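Local coordinates for protein putative adenosine kinase (Schistosoma mansoni, PDB 3VAS) that probably phosphorylates adenosine to AMP at the expense of ATP, as a kinase of the ribokinase (pfkB) family, and binds adenosine, at residues Y26-G31 and S174-A179; V100-G105 and D124-F129. All coordinates share one frame; numbering follows the deposited sequence.

From the N terminus the chain first lays down residues 26-31, the start of strand 27-40. Some seventy residues later it returns as 100-105 in a neighbouring strand, passes through helix 111-122, and comes back as 124-129 to close the short loop of interaction 2. Only afterwards does helix 170-178 bring 174-179 against 26-31, so interaction 1 closes a long loop within which interaction 2 is nested. Strands 27-40 and 101-107 join the two: Val27 O probably accepts from Ser102 N, and Gly29 N probably donates to Ser102 O. Interaction 2 extends this parallel sheet by a strand, whereas interaction 1 packs a helix on it.

Interaction 1 (Y26-G31 and S174-A179); sequences YVFGMG and SLVEKA
Chi1 of 177° in Phe28 swings the ring out from the strand, with CG anti to the backbone N, toward helix 170-178, where Val176 presents CG2 from beside its own backbone N, its CG1 being the branch anti to that N (chi1 176°). The two meet in a helix-on-sheet packing of the ribokinase fold, in which helices cover a largely parallel central sheet. Val176 CG2 stands over one face of the Phe28 ring, 3.9 Å from the centroid and displaced toward the rim at CZ, a CH-pi contact. A beta-branched valine suits this spot because its methyl is held close to the helix backbone and can reach the ring without a flexible chain. Leu175 comes from another direction: its CB lies 3.9 Å from Phe28 CD1, and the two side chains cross at about a right angle. Phe28 is thus a flat apolar plug between strand and helix, and Ile199 of helix 189-205 and Tyr182 of strand 181-185 also touch it. Where the helix gives out, Ala179 brings the backbones together, with its CA 4.3 Å from that of Tyr26. A small methyl is apt for so close an approach. No hydrogen bond joins the two segments; Tyr26 instead pairs through its backbone with Gln180 and Val181, just beyond the helix, while Lys208 NZ donates hydrogen bonds to the carbonyl oxygens of Glu177 and Ala179 near the helix's C-terminal end. At the base of the phenylalanine, Ala179 CB rests 3.6 Å from Phe28 CB.

Interaction 2 (V100-G105 and D124-F129); sequences VCSYVG and DLVTEF
The rings of Tyr103 and Phe129 meet obliquely, their planes 62° apart: Phe129 CE1 lies at the edge of the tyrosine ring, near its plane and 3.8 Å from Tyr103 CE2. At the edge of the Phe129 ring is Gly105 O, 3.4 Å from Phe129 CD1, close to the ring plane. With no side chain, Gly105 leaves room for the edge of the tyrosine ring at CE2. Beneath the rings the backbones run in parallel, joined by three hydrogen bonds. Val126 N donates to Cys101 O, Tyr103 N reaches Val126 O at 2.9 Å, and Tyr103 O in turn accepts Glu128 N, so that Tyr103 is held through both its N and its O. This is the beta-alpha-beta unit of strand 101-107, helix 111-122 and strand 126-131 in the ribokinase fold; a Schellman motif at Asp124 ends the helix before the second strand. Tyr103 and Thr127 point to one face of the sheet, Ser102 and Val126 to the other. Leu125 holds CG anti to its backbone N (chi1 175°) and directs its methyls at the first strand: CD2 packs against Tyr103 CB, while CD1 presses tightly on Cys101 CB at 3.5 Å. The tyrosine side chain lies about 7 Å from the bound adenosine. Outside the pair, His166 NE2 hydrogen-bonds to Glu128 O, the oxygen 3.8 Å from Val104 CG1.

Interaction 1 (Y26-G31 and S174-A179)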
ATOM      1  N   TYR A  26       7.674  16.646   2.346  1.00 30.80           N
ATOM      2  CA  TYR A  26       6.639  16.668   3.374  1.00 31.20           C
ATOM      3  C   TYR A  26       6.120  15.255   3.661  1.00 30.95           C
ATOM      4  O   TYR A  26       5.774  14.931   4.798  1.00 31.35           O
ATOM      5  CB  TYR A  26       5.486  17.559   2.915  1.00 32.29           C
ATOM      6  CG  TYR A  26       4.531  17.962   4.008  1.00 38.02           C
ATOM      7  CD1 TYR A  26       4.793  19.066   4.809  1.00 38.75           C
ATOM      8  CD2 TYR A  26       3.357  17.251   4.231  1.00 33.04           C
ATOM      9  CE1 TYR A  26       3.918  19.445   5.808  1.00 40.55           C
ATOM     10  CE2 TYR A  26       2.476  17.626   5.226  1.00 34.43           C
ATOM     11  CZ  TYR A  26       2.762  18.720   6.012  1.00 36.21           C
ATOM     12  OH  TYR A  26       1.888  19.095   7.004  1.00 42.11           O
ATOM     13  N   VAL A  27       6.075  14.428   2.617  1.00 28.31           N
ATOM     14  CA  VAL A  27       5.563  13.064   2.696  1.00 26.93           C
ATOM     15  C   VAL A  27       6.676  12.056   2.428  1.00 27.72           C
ATOM     16  O   VAL A  27       7.375  12.149   1.420  1.00 25.45           O
ATOM     17  CB  VAL A  27       4.439  12.823   1.660  1.00 26.98           C
ATOM     18  CG1 VAL A  27       3.990  11.369   1.684  1.00 25.26           C
ATOM     19  CG2 VAL A  27       3.263  13.759   1.913  1.00 28.02           C
ATOM     20  N   PHE A  28       6.834  11.096   3.332  1.00 27.06           N
ATOM     21  CA  PHE A  28       7.866  10.071   3.199  1.00 26.49           C
ATOM     22  C   PHE A  28       7.252   8.679   3.181  1.00 24.14           C
ATOM     23  O   PHE A  28       6.402   8.358   4.010  1.00 24.45           O
ATOM     24  CB  PHE A  28       8.876  10.169   4.351  1.00 24.99           C
ATOM     25  CG  PHE A  28       9.945   9.100   4.322  1.00 27.03           C
ATOM     26  CD1 PHE A  28      11.170   9.346   3.724  1.00 27.21           C
ATOM     27  CD2 PHE A  28       9.724   7.856   4.902  1.00 23.70           C
ATOM     28  CE1 PHE A  28      12.152   8.369   3.692  1.00 27.65           C
ATOM     29  CE2 PHE A  28      10.697   6.878   4.872  1.00 24.53           C
ATOM     30  CZ  PHE A  28      11.915   7.134   4.269  1.00 27.55           C
ATOM     31  N   GLY A  29       7.695   7.851   2.243  1.00 22.02           N
ATOM     32  CA  GLY A  29       7.332   6.447   2.243  1.00 21.74           C
ATOM     33  C   GLY A  29       8.560   5.556   2.197  1.00 21.15           C
ATOM     34  O   GLY A  29       9.590   5.936   1.636  1.00 20.83           O
ATOM     35  N   MET A  30       8.470   4.382   2.810  1.00 23.86           N
ATOM     36  CA  MET A  30       9.459   3.327   2.588  1.00 24.02           C
ATOM     37  C   MET A  30       8.713   2.037   2.292  1.00 22.21           C
ATOM     38  O   MET A  30       7.661   1.790   2.872  1.00 22.38           O
ATOM     39  CB  MET A  30      10.410   3.156   3.782  1.00 26.96           C
ATOM     40  CG  MET A  30       9.755   2.690   5.082  1.00 31.40           C
ATOM     41  SD  MET A  30      10.946   2.106   6.324  1.00 46.96           S
ATOM     42  CE  MET A  30      11.189   0.415   5.831  1.00 31.29           C
ATOM     43  N   GLY A  31       9.233   1.223   1.379  1.00 23.35           N
ATOM     44  CA  GLY A  31       8.542  -0.007   1.029  1.00 24.21           C
ATOM     45  C   GLY A  31       9.281  -0.978   0.130  1.00 25.50           C
ATOM     46  O   GLY A  31      10.512  -0.949   0.020  1.00 24.17           O
ATOM     47  N   SER A 174      17.671  12.082   6.841  1.00 39.49           N
ATOM     48  CA  SER A 174      17.256  13.479   6.733  1.00 41.97           C
ATOM     49  C   SER A 174      15.925  13.632   5.985  1.00 37.59           C
ATOM     50  O   SER A 174      15.203  14.602   6.196  1.00 39.87           O
ATOM     51  CB  SER A 174      18.348  14.336   6.084  1.00 44.02           C
ATOM     52  OG  SER A 174      18.452  14.072   4.699  1.00 45.13           O
ATOM     53  N   LEU A 175      15.605  12.678   5.115  1.00 35.00           N
ATOM     54  CA  LEU A 175      14.295  12.659   4.460  1.00 34.48           C
ATOM     55  C   LEU A 175      13.193  12.318   5.462  1.00 33.33           C
ATOM     56  O   LEU A 175      12.061  12.793   5.343  1.00 31.82           O
ATOM     57  CB  LEU A 175      14.272  11.660   3.300  1.00 31.60           C
ATOM     58  CG  LEU A 175      15.221  11.922   2.127  1.00 32.99           C
ATOM     59  CD1 LEU A 175      15.106  10.811   1.099  1.00 31.59           C
ATOM     60  CD2 LEU A 175      14.941  13.276   1.497  1.00 29.94           C
ATOM     61  N   VAL A 176      13.527  11.489   6.448  1.00 32.05           N
ATOM     62  CA  VAL A 176      12.570  11.121   7.485  1.00 30.48           C
ATOM     63  C   VAL A 176      12.339  12.296   8.427  1.00 32.35           C
ATOM     64  O   VAL A 176      11.201  12.588   8.802  1.00 33.22           O
ATOM     65  CB  VAL A 176      13.044   9.896   8.299  1.00 31.15           C
ATOM     66  CG1 VAL A 176      12.066   9.592   9.436  1.00 26.89           C
ATOM     67  CG2 VAL A 176      13.213   8.685   7.393  1.00 30.60           C
ATOM     68  N   GLU A 177      13.423  12.971   8.797  1.00 33.43           N
ATOM     69  CA  GLU A 177      13.351  14.093   9.727  1.00 35.80           C
ATOM     70  C   GLU A 177      12.537  15.270   9.182  1.00 34.54           C
ATOM     71  O   GLU A 177      11.814  15.922   9.931  1.00 35.57           O
ATOM     72  CB  GLU A 177      14.758  14.539  10.153  1.00 42.29           C
ATOM     73  CG  GLU A 177      15.370  13.674  11.261  1.00 49.17           C
ATOM     74  CD  GLU A 177      16.842  13.972  11.523  1.00 58.07           C
ATOM     75  OE1 GLU A 177      17.317  13.679  12.643  1.00 61.60           O
ATOM     76  OE2 GLU A 177      17.531  14.484  10.612  1.00 60.13           O
ATOM     77  N   LYS A 178      12.637  15.527   7.880  1.00 33.35           N
ATOM     78  CA  LYS A 178      11.940  16.659   7.271  1.00 34.53           C
ATOM     79  C   LYS A 178      10.473  16.359   6.937  1.00 30.90           C
ATOM     80  O   LYS A 178       9.689  17.276   6.678  1.00 31.36           O
ATOM     81  CB  LYS A 178      12.668  17.137   6.011  1.00 37.97           C
ATOM     82  CG  LYS A 178      12.654  16.128   4.876  1.00 42.18           C
ATOM     83  CD  LYS A 178      12.967  16.783   3.540  1.00 45.62           C
ATOM     84  CE  LYS A 178      14.365  17.352   3.511  1.00 50.50           C
ATOM     85  NZ  LYS A 178      14.584  18.185   2.297  1.00 55.57           N
ATOM     86  N   ALA A 179      10.103  15.082   6.936  1.00 29.03           N
ATOM     87  CA  ALA A 179       8.725  14.696   6.632  1.00 31.70           C
ATOM     88  C   ALA A 179       7.791  14.982   7.801  1.00 33.50           C
ATOM     89  O   ALA A 179       8.190  14.902   8.960  1.00 35.04           O
ATOM     90  CB  ALA A 179       8.646  13.231   6.241  1.00 25.65           C
TER

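Interaction 2 (V100-G105 and D124-F129)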
ATOM      1  N   VAL A 100       7.655  16.985  -3.311  1.00 26.96           N
ATOM      2  CA  VAL A 100       6.921  16.970  -2.049  1.00 25.94           C
ATOM      3  C   VAL A 100       7.004  15.586  -1.384  1.00 26.16           C
ATOM      4  O   VAL A 100       6.950  15.474  -0.156  1.00 25.82           O
ATOM      5  CB  VAL A 100       5.447  17.437  -2.223  1.00 51.47           C
ATOM      6  CG1 VAL A 100       4.697  16.534  -3.183  1.00 51.72           C
ATOM      7  CG2 VAL A 100       4.734  17.494  -0.885  1.00 51.01           C
ATOM      8  N   CYS A 101       7.172  14.540  -2.190  1.00 25.01           N
ATOM      9  CA  CYS A 101       7.220  13.178  -1.652  1.00 25.96           C
ATOM     10  C   CYS A 101       8.600  12.528  -1.744  1.00 30.71           C
ATOM     11  O   CYS A 101       9.360  12.779  -2.681  1.00 30.19           O
ATOM     12  CB  CYS A 101       6.172  12.283  -2.323  1.00 21.60           C
ATOM     13  SG  CYS A 101       4.456  12.752  -2.027  1.00 32.74           S
ATOM     14  N   SER A 102       8.900  11.685  -0.756  1.00 30.30           N
ATOM     15  CA  SER A 102      10.155  10.947  -0.686  1.00 26.40           C
ATOM     16  C   SER A 102       9.861   9.459  -0.561  1.00 26.35           C
ATOM     17  O   SER A 102       8.901   9.069   0.108  1.00 22.68           O
ATOM     18  CB  SER A 102      10.969  11.384   0.532  1.00 23.82           C
ATOM     19  OG  SER A 102      11.433  12.712   0.411  1.00 23.83           O
ATOM     20  N   TYR A 103      10.693   8.636  -1.195  1.00 25.17           N
ATOM     21  CA  TYR A 103      10.544   7.187  -1.119  1.00 23.41           C
ATOM     22  C   TYR A 103      11.882   6.464  -0.964  1.00 25.11           C
ATOM     23  O   TYR A 103      12.867   6.803  -1.626  1.00 21.69           O
ATOM     24  CB  TYR A 103       9.809   6.652  -2.348  1.00 22.41           C
ATOM     25  CG  TYR A 103       9.617   5.146  -2.347  1.00 20.59           C
ATOM     26  CD1 TYR A 103       8.535   4.565  -1.692  1.00 18.31           C
ATOM     27  CD2 TYR A 103      10.508   4.308  -3.012  1.00 20.86           C
ATOM     28  CE1 TYR A 103       8.346   3.192  -1.698  1.00 18.74           C
ATOM     29  CE2 TYR A 103      10.332   2.930  -3.027  1.00 17.23           C
ATOM     30  CZ  TYR A 103       9.249   2.376  -2.366  1.00 19.01           C
ATOM     31  OH  TYR A 103       9.067   1.006  -2.368  1.00 17.30           O
ATOM     32  N   VAL A 104      11.890   5.463  -0.089  1.00 24.64           N
ATOM     33  CA  VAL A 104      13.043   4.597   0.130  1.00 21.68           C
ATOM     34  C   VAL A 104      12.645   3.130  -0.045  1.00 22.63           C
ATOM     35  O   VAL A 104      11.649   2.677   0.521  1.00 19.23           O
ATOM     36  CB  VAL A 104      13.613   4.786   1.551  1.00 22.96           C
ATOM     37  CG1 VAL A 104      14.630   3.694   1.881  1.00 22.20           C
ATOM     38  CG2 VAL A 104      14.223   6.175   1.704  1.00 21.91           C
ATOM     39  N   GLY A 105      13.423   2.394  -0.836  1.00 25.07           N
ATOM     40  CA  GLY A 105      13.205   0.970  -1.023  1.00 22.86           C
ATOM     41  C   GLY A 105      14.461   0.306  -1.556  1.00 26.03           C
ATOM     42  O   GLY A 105      15.426   0.992  -1.906  1.00 29.16           O
ATOM     43  N   ASP A 124       8.789  13.240 -10.475  1.00 33.93           N
ATOM     44  CA  ASP A 124       9.344  14.188  -9.497  1.00 34.04           C
ATOM     45  C   ASP A 124       9.287  13.669  -8.060  1.00 31.74           C
ATOM     46  O   ASP A 124       9.209  14.446  -7.109  1.00 31.88           O
ATOM     47  CB  ASP A 124       8.671  15.560  -9.588  1.00 37.91           C
ATOM     48  CG  ASP A 124       8.909  16.234 -10.919  1.00 41.26           C
ATOM     49  OD1 ASP A 124       9.959  15.969 -11.539  1.00 40.33           O
ATOM     50  OD2 ASP A 124       8.042  17.026 -11.342  1.00 44.30           O
ATOM     51  N   LEU A 125       9.326  12.351  -7.914  1.00 27.84           N
ATOM     52  CA  LEU A 125       9.406  11.723  -6.604  1.00 30.94           C
ATOM     53  C   LEU A 125      10.872  11.560  -6.195  1.00 32.45           C
ATOM     54  O   LEU A 125      11.634  10.864  -6.864  1.00 37.66           O
ATOM     55  CB  LEU A 125       8.696  10.366  -6.646  1.00 30.29           C
ATOM     56  CG  LEU A 125       8.739   9.457  -5.421  1.00 30.97           C
ATOM     57  CD1 LEU A 125       8.094  10.135  -4.240  1.00 30.34           C
ATOM     58  CD2 LEU A 125       8.048   8.135  -5.722  1.00 31.12           C
ATOM     59  N   VAL A 126      11.275  12.217  -5.112  1.00 30.29           N
ATOM     60  CA  VAL A 126      12.636  12.060  -4.601  1.00 33.34           C
ATOM     61  C   VAL A 126      12.821  10.657  -4.020  1.00 33.89           C
ATOM     62  O   VAL A 126      12.031  10.213  -3.190  1.00 35.08           O
ATOM     63  CB  VAL A 126      12.978  13.115  -3.520  1.00 36.53           C
ATOM     64  CG1 VAL A 126      14.273  12.747  -2.801  1.00 37.87           C
ATOM     65  CG2 VAL A 126      13.090  14.498  -4.136  1.00 35.63           C
ATOM     66  N   THR A 127      13.855   9.955  -4.471  1.00 31.11           N
ATOM     67  CA  THR A 127      14.122   8.610  -3.980  1.00 30.19           C
ATOM     68  C   THR A 127      15.547   8.444  -3.467  1.00 31.71           C
ATOM     69  O   THR A 127      16.463   9.147  -3.889  1.00 31.75           O
ATOM     70  CB  THR A 127      13.867   7.541  -5.062  1.00 28.55           C
ATOM     71  OG1 THR A 127      14.735   7.765  -6.182  1.00 31.23           O
ATOM     72  CG2 THR A 127      12.422   7.579  -5.526  1.00 26.50           C
ATOM     73  N   GLU A 128      15.713   7.512  -2.536  1.00 30.31           N
ATOM     74  CA  GLU A 128      17.031   7.047  -2.130  1.00 30.43           C
ATOM     75  C   GLU A 128      16.993   5.527  -2.063  1.00 31.19           C
ATOM     76  O   GLU A 128      16.766   4.943  -1.001  1.00 30.67           O
ATOM     77  CB  GLU A 128      17.441   7.640  -0.781  1.00 32.06           C
ATOM     78  CG  GLU A 128      17.840   9.107  -0.833  1.00 34.46           C
ATOM     79  CD  GLU A 128      19.154   9.345  -1.569  1.00 39.71           C
ATOM     80  OE1 GLU A 128      19.936   8.384  -1.748  1.00 39.26           O
ATOM     81  OE2 GLU A 128      19.408  10.501  -1.965  1.00 42.91           O
ATOM     82  N   PHE A 129      17.194   4.890  -3.211  1.00 31.16           N
ATOM     83  CA  PHE A 129      17.133   3.438  -3.286  1.00 28.46           C
ATOM     84  C   PHE A 129      18.375   2.801  -2.697  1.00 31.35           C
ATOM     85  O   PHE A 129      19.486   3.298  -2.871  1.00 31.33           O
ATOM     86  CB  PHE A 129      16.970   2.972  -4.734  1.00 25.84           C
ATOM     87  CG  PHE A 129      15.593   3.183  -5.288  1.00 27.20           C
ATOM     88  CD1 PHE A 129      14.551   2.342  -4.924  1.00 25.92           C
ATOM     89  CD2 PHE A 129      15.340   4.216  -6.176  1.00 26.08           C
ATOM     90  CE1 PHE A 129      13.280   2.530  -5.432  1.00 23.08           C
ATOM     91  CE2 PHE A 129      14.071   4.409  -6.687  1.00 26.97           C
ATOM     92  CZ  PHE A 129      13.041   3.567  -6.315  1.00 26.02           C
TER